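Local coordinates for protein 2',5'-phosphodiesterase 12 (Homo sapiens, PDB 4ZKF) that belongs to the endonuclease/exonuclease/phosphatase family, carries magnesium in its DNase I-like domain and has an additional E-set-like N-terminal domain, at residues Phe48-Glu53 / Leu97-His102. Sequence-based numbering, arbitrary orientation.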
ATOM      1  N   PHE A  48       8.590  -8.018 -24.002  1.00 15.49           N
ATOM      2  CA  PHE A  48       8.592  -6.556 -23.917  1.00 14.82           C
ATOM      3  C   PHE A  48       9.800  -5.992 -24.631  1.00 16.96           C
ATOM      4  O   PHE A  48      10.887  -6.552 -24.544  1.00 19.03           O
ATOM      5  CB  PHE A  48       8.594  -6.103 -22.454  1.00 14.55           C
ATOM      6  CG  PHE A  48       7.463  -6.670 -21.652  1.00 17.60           C
ATOM      7  CD1 PHE A  48       6.221  -6.050 -21.644  1.00 23.36           C
ATOM      8  CD2 PHE A  48       7.635  -7.837 -20.922  1.00 19.29           C
ATOM      9  CE1 PHE A  48       5.167  -6.581 -20.918  1.00 22.88           C
ATOM     10  CE2 PHE A  48       6.593  -8.374 -20.200  1.00 19.93           C
ATOM     11  CZ  PHE A  48       5.358  -7.748 -20.195  1.00 20.33           C
ATOM     12  N   ARG A  49       9.610  -4.882 -25.329  1.00 14.57           N
ATOM     13  CA  ARG A  49      10.718  -4.173 -25.948  1.00 17.81           C
ATOM     14  C   ARG A  49      10.491  -2.668 -25.843  1.00 16.35           C
ATOM     15  O   ARG A  49       9.467  -2.145 -26.299  1.00 15.86           O
ATOM     16  CB  ARG A  49      10.883  -4.585 -27.409  1.00 20.78           C
ATOM     17  CG  ARG A  49      11.897  -3.745 -28.162  1.00 29.82           C
ATOM     18  CD  ARG A  49      13.319  -4.006 -27.696  1.00 30.20           C
ATOM     19  NE  ARG A  49      13.747  -5.363 -28.024  1.00 40.15           N
ATOM     20  CZ  ARG A  49      15.007  -5.782 -27.975  1.00 41.17           C
ATOM     21  NH1 ARG A  49      15.973  -4.949 -27.617  1.00 41.72           N
ATOM     22  NH2 ARG A  49      15.299  -7.038 -28.287  1.00 44.26           N
ATOM     23  N   TRP A  50      11.450  -1.976 -25.236  1.00 13.92           N
ATOM     24  CA  TRP A  50      11.320  -0.541 -25.009  1.00 14.56           C
ATOM     25  C   TRP A  50      12.069   0.255 -26.064  1.00 14.94           C
ATOM     26  O   TRP A  50      13.188  -0.096 -26.428  1.00 18.67           O
ATOM     27  CB  TRP A  50      11.840  -0.176 -23.614  1.00 13.22           C
ATOM     28  CG  TRP A  50      10.915  -0.594 -22.510  1.00 14.13           C
ATOM     29  CD1 TRP A  50      10.922  -1.775 -21.831  1.00 14.78           C
ATOM     30  CD2 TRP A  50       9.855   0.186 -21.952  1.00 12.58           C
ATOM     31  NE1 TRP A  50       9.921  -1.777 -20.874  1.00 11.69           N
ATOM     32  CE2 TRP A  50       9.257  -0.581 -20.930  1.00 13.55           C
ATOM     33  CE3 TRP A  50       9.352   1.463 -22.219  1.00 12.39           C
ATOM     34  CZ2 TRP A  50       8.177  -0.116 -20.180  1.00 15.91           C
ATOM     35  CZ3 TRP A  50       8.281   1.923 -21.472  1.00 15.14           C
ATOM     36  CH2 TRP A  50       7.707   1.138 -20.469  1.00 15.81           C
ATOM     37  N   TYR A  51      11.435   1.320 -26.536  1.00 12.77           N
ATOM     38  CA  TYR A  51      12.032   2.271 -27.456  1.00 14.90           C
ATOM     39  C   TYR A  51      12.071   3.647 -26.801  1.00 14.95           C
ATOM     40  O   TYR A  51      11.255   3.955 -25.918  1.00 12.89           O
ATOM     41  CB  TYR A  51      11.240   2.345 -28.767  1.00 18.55           C
ATOM     42  CG  TYR A  51      11.182   1.039 -29.522  1.00 19.73           C
ATOM     43  CD1 TYR A  51      10.382  -0.002 -29.085  1.00 19.56           C
ATOM     44  CD2 TYR A  51      11.935   0.854 -30.672  1.00 22.17           C
ATOM     45  CE1 TYR A  51      10.333  -1.199 -29.773  1.00 25.31           C
ATOM     46  CE2 TYR A  51      11.897  -0.333 -31.365  1.00 30.19           C
ATOM     47  CZ  TYR A  51      11.096  -1.356 -30.916  1.00 29.62           C
ATOM     48  OH  TYR A  51      11.065  -2.533 -31.619  1.00 31.07           O
ATOM     49  N   LYS A  52      13.015   4.477 -27.236  1.00 14.41           N
ATOM     50  CA  LYS A  52      13.043   5.867 -26.803  1.00 15.62           C
ATOM     51  C   LYS A  52      13.132   6.772 -28.018  1.00 16.36           C
ATOM     52  O   LYS A  52      13.618   6.369 -29.076  1.00 17.25           O
ATOM     53  CB  LYS A  52      14.215   6.130 -25.862  1.00 18.43           C
ATOM     54  CG  LYS A  52      15.565   5.821 -26.484  1.00 21.40           C
ATOM     55  CD  LYS A  52      16.664   5.947 -25.448  1.00 21.33           C
ATOM     56  CE  LYS A  52      17.953   5.351 -25.948  1.00 28.99           C
ATOM     57  NZ  LYS A  52      18.988   5.346 -24.873  1.00 33.49           N
ATOM     58  N   GLU A  53      12.647   7.990 -27.864  1.00 15.90           N
ATOM     59  CA  GLU A  53      12.697   8.964 -28.941  1.00 19.32           C
ATOM     60  C   GLU A  53      14.137   9.157 -29.425  1.00 19.50           C
ATOM     61  O   GLU A  53      15.070   9.180 -28.622  1.00 19.77           O
ATOM     62  CB  GLU A  53      12.107  10.284 -28.461  1.00 19.48           C
ATOM     63  CG  GLU A  53      11.346  11.030 -29.504  1.00 20.13           C
ATOM     64  CD  GLU A  53      10.512  12.134 -28.911  1.00 19.25           C
ATOM     65  OE1 GLU A  53      10.441  12.230 -27.663  1.00 17.80           O
ATOM     66  OE2 GLU A  53       9.929  12.915 -29.696  1.00 23.17           O
ATOM     67  N   LEU A  97      13.021  12.930 -23.602  1.00 14.42           N
ATOM     68  CA  LEU A  97      12.515  11.973 -24.586  1.00 15.99           C
ATOM     69  C   LEU A  97      11.225  11.279 -24.164  1.00 14.48           C
ATOM     70  O   LEU A  97      11.040  10.961 -22.989  1.00 14.20           O
ATOM     71  CB  LEU A  97      13.553  10.882 -24.854  1.00 13.69           C
ATOM     72  CG  LEU A  97      14.990  11.285 -25.133  1.00 15.36           C
ATOM     73  CD1 LEU A  97      15.842  10.040 -25.174  1.00 16.88           C
ATOM     74  CD2 LEU A  97      15.054  12.053 -26.441  1.00 17.73           C
ATOM     75  N   ARG A  98      10.359  11.000 -25.136  1.00 12.62           N
ATOM     76  CA  ARG A  98       9.232  10.113 -24.892  1.00 11.96           C
ATOM     77  C   ARG A  98       9.703   8.667 -25.016  1.00 12.91           C
ATOM     78  O   ARG A  98      10.788   8.402 -25.551  1.00 11.64           O
ATOM     79  CB  ARG A  98       8.077  10.410 -25.857  1.00 13.18           C
ATOM     80  CG  ARG A  98       7.507  11.824 -25.665  1.00 14.61           C
ATOM     81  CD  ARG A  98       6.157  11.992 -26.342  1.00 14.92           C
ATOM     82  NE  ARG A  98       6.236  11.863 -27.794  1.00 15.87           N
ATOM     83  CZ  ARG A  98       5.562  10.965 -28.502  1.00 20.92           C
ATOM     84  NH1 ARG A  98       4.748  10.116 -27.894  1.00 19.89           N
ATOM     85  NH2 ARG A  98       5.688  10.926 -29.826  1.00 18.84           N
ATOM     86  N   LEU A  99       8.898   7.743 -24.483  1.00 12.71           N
ATOM     87  CA  LEU A  99       9.190   6.312 -24.534  1.00 10.54           C
ATOM     88  C   LEU A  99       8.092   5.572 -25.275  1.00 13.48           C
ATOM     89  O   LEU A  99       6.948   6.025 -25.327  1.00 12.33           O
ATOM     90  CB  LEU A  99       9.313   5.723 -23.126  1.00  9.70           C
ATOM     91  CG  LEU A  99      10.331   6.377 -22.191  1.00 10.90           C
ATOM     92  CD1 LEU A  99      10.304   5.657 -20.836  1.00 12.16           C
ATOM     93  CD2 LEU A  99      11.729   6.327 -22.804  1.00 13.47           C
ATOM     94  N   LYS A 100       8.444   4.415 -25.824  1.00 11.63           N
ATOM     95  CA  LYS A 100       7.462   3.568 -26.489  1.00 13.55           C
ATOM     96  C   LYS A 100       7.676   2.132 -26.039  1.00 14.69           C
ATOM     97  O   LYS A 100       8.814   1.671 -25.958  1.00 13.41           O
ATOM     98  CB  LYS A 100       7.585   3.686 -28.013  1.00 13.78           C
ATOM     99  CG  LYS A 100       6.630   2.786 -28.769  1.00 17.67           C
ATOM    100  CD  LYS A 100       6.601   3.139 -30.249  1.00 23.17           C
ATOM    101  CE  LYS A 100       7.785   2.558 -30.999  1.00 28.23           C
ATOM    102  NZ  LYS A 100       7.533   2.531 -32.484  1.00 32.57           N
ATOM    103  N   LEU A 101       6.588   1.442 -25.718  1.00 13.78           N
ATOM    104  CA  LEU A 101       6.655   0.041 -25.337  1.00 12.81           C
ATOM    105  C   LEU A 101       5.932  -0.816 -26.377  1.00 15.93           C
ATOM    106  O   LEU A 101       4.793  -0.531 -26.753  1.00 16.23           O
ATOM    107  CB  LEU A 101       6.035  -0.182 -23.954  1.00 14.29           C
ATOM    108  CG  LEU A 101       5.840  -1.660 -23.577  1.00 16.69           C
ATOM    109  CD1 LEU A 101       7.185  -2.342 -23.425  1.00 14.48           C
ATOM    110  CD2 LEU A 101       5.028  -1.786 -22.302  1.00 18.20           C
ATOM    111  N   HIS A 102       6.622  -1.847 -26.841  1.00 14.45           N
ATOM    112  CA  HIS A 102       6.066  -2.849 -27.738  1.00 15.98           C
ATOM    113  C   HIS A 102       5.964  -4.118 -26.924  1.00 18.93           C
ATOM    114  O   HIS A 102       6.953  -4.559 -26.330  1.00 16.63           O
ATOM    115  CB  HIS A 102       6.967  -3.048 -28.966  1.00 20.27           C
ATOM    116  CG  HIS A 102       6.438  -4.039 -29.962  1.00 23.59           C
ATOM    117  ND1 HIS A 102       6.572  -5.400 -29.799  1.00 25.19           N
ATOM    118  CD2 HIS A 102       5.779  -3.862 -31.132  1.00 27.70           C
ATOM    119  CE1 HIS A 102       6.016  -6.022 -30.825  1.00 26.09           C
ATOM    120  NE2 HIS A 102       5.527  -5.112 -31.648  1.00 30.34           N
TER
HETATM  121  O   HOH W   1       7.710  13.980 -29.086  1.00 18.45           O
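Arg49 and His102 trade two backbone hydrogen bonds, and Tyr51 and Lys100 trade two more. In the second pair the Tyr51 N to Lys100 O bond is 2.7 Å and nearly straight, at 172°. Trp50–Leu101 and Lys52–Leu99 are the non-hydrogen-bonded pairs of this antiparallel ladder. At its end Glu53 N still reaches Arg98 O (3.0 Å), but the return bond, from Arg98 N, ends on the Glu53 side chain, at OE1, instead of its backbone O; it is 2.8 Å long and meets OE1 on its anti side. The planes of the Glu53 carboxylate and Arg98 guanidinium are 78° apart, and no direct salt bridge joins them. A water at the edge of the guanidinium, in its plane, accepts a hydrogen bond from Arg98 NE (2.9 Å) and also lies close to Glu53 OE2. Ala59 also binds both groups, and Glu118 forms a salt bridge with Arg98.

The strands are the central two of a four-stranded antiparallel sheet in the N-terminal domain, which belongs to the E-set clan. Strands 78-80 and 115-118 flank them.

Apolar packing gathers on the face bearing Trp50, Leu99 and Leu101. With CG anti to the backbone N (chi1 170°), Leu101 turns its CD1 over one face of the Trp50 indole, 3.8 Å from the five-membered ring centroid in a CH-pi contact. CD1 also meets Phe48 CB. The indole NE1 bonds to Glu85 O.

On the other face, Lys100 CE lies over the Tyr51 ring, 4.0 Å from CG. Tyr51 CE1 packs against His102 CB at 3.9 Å.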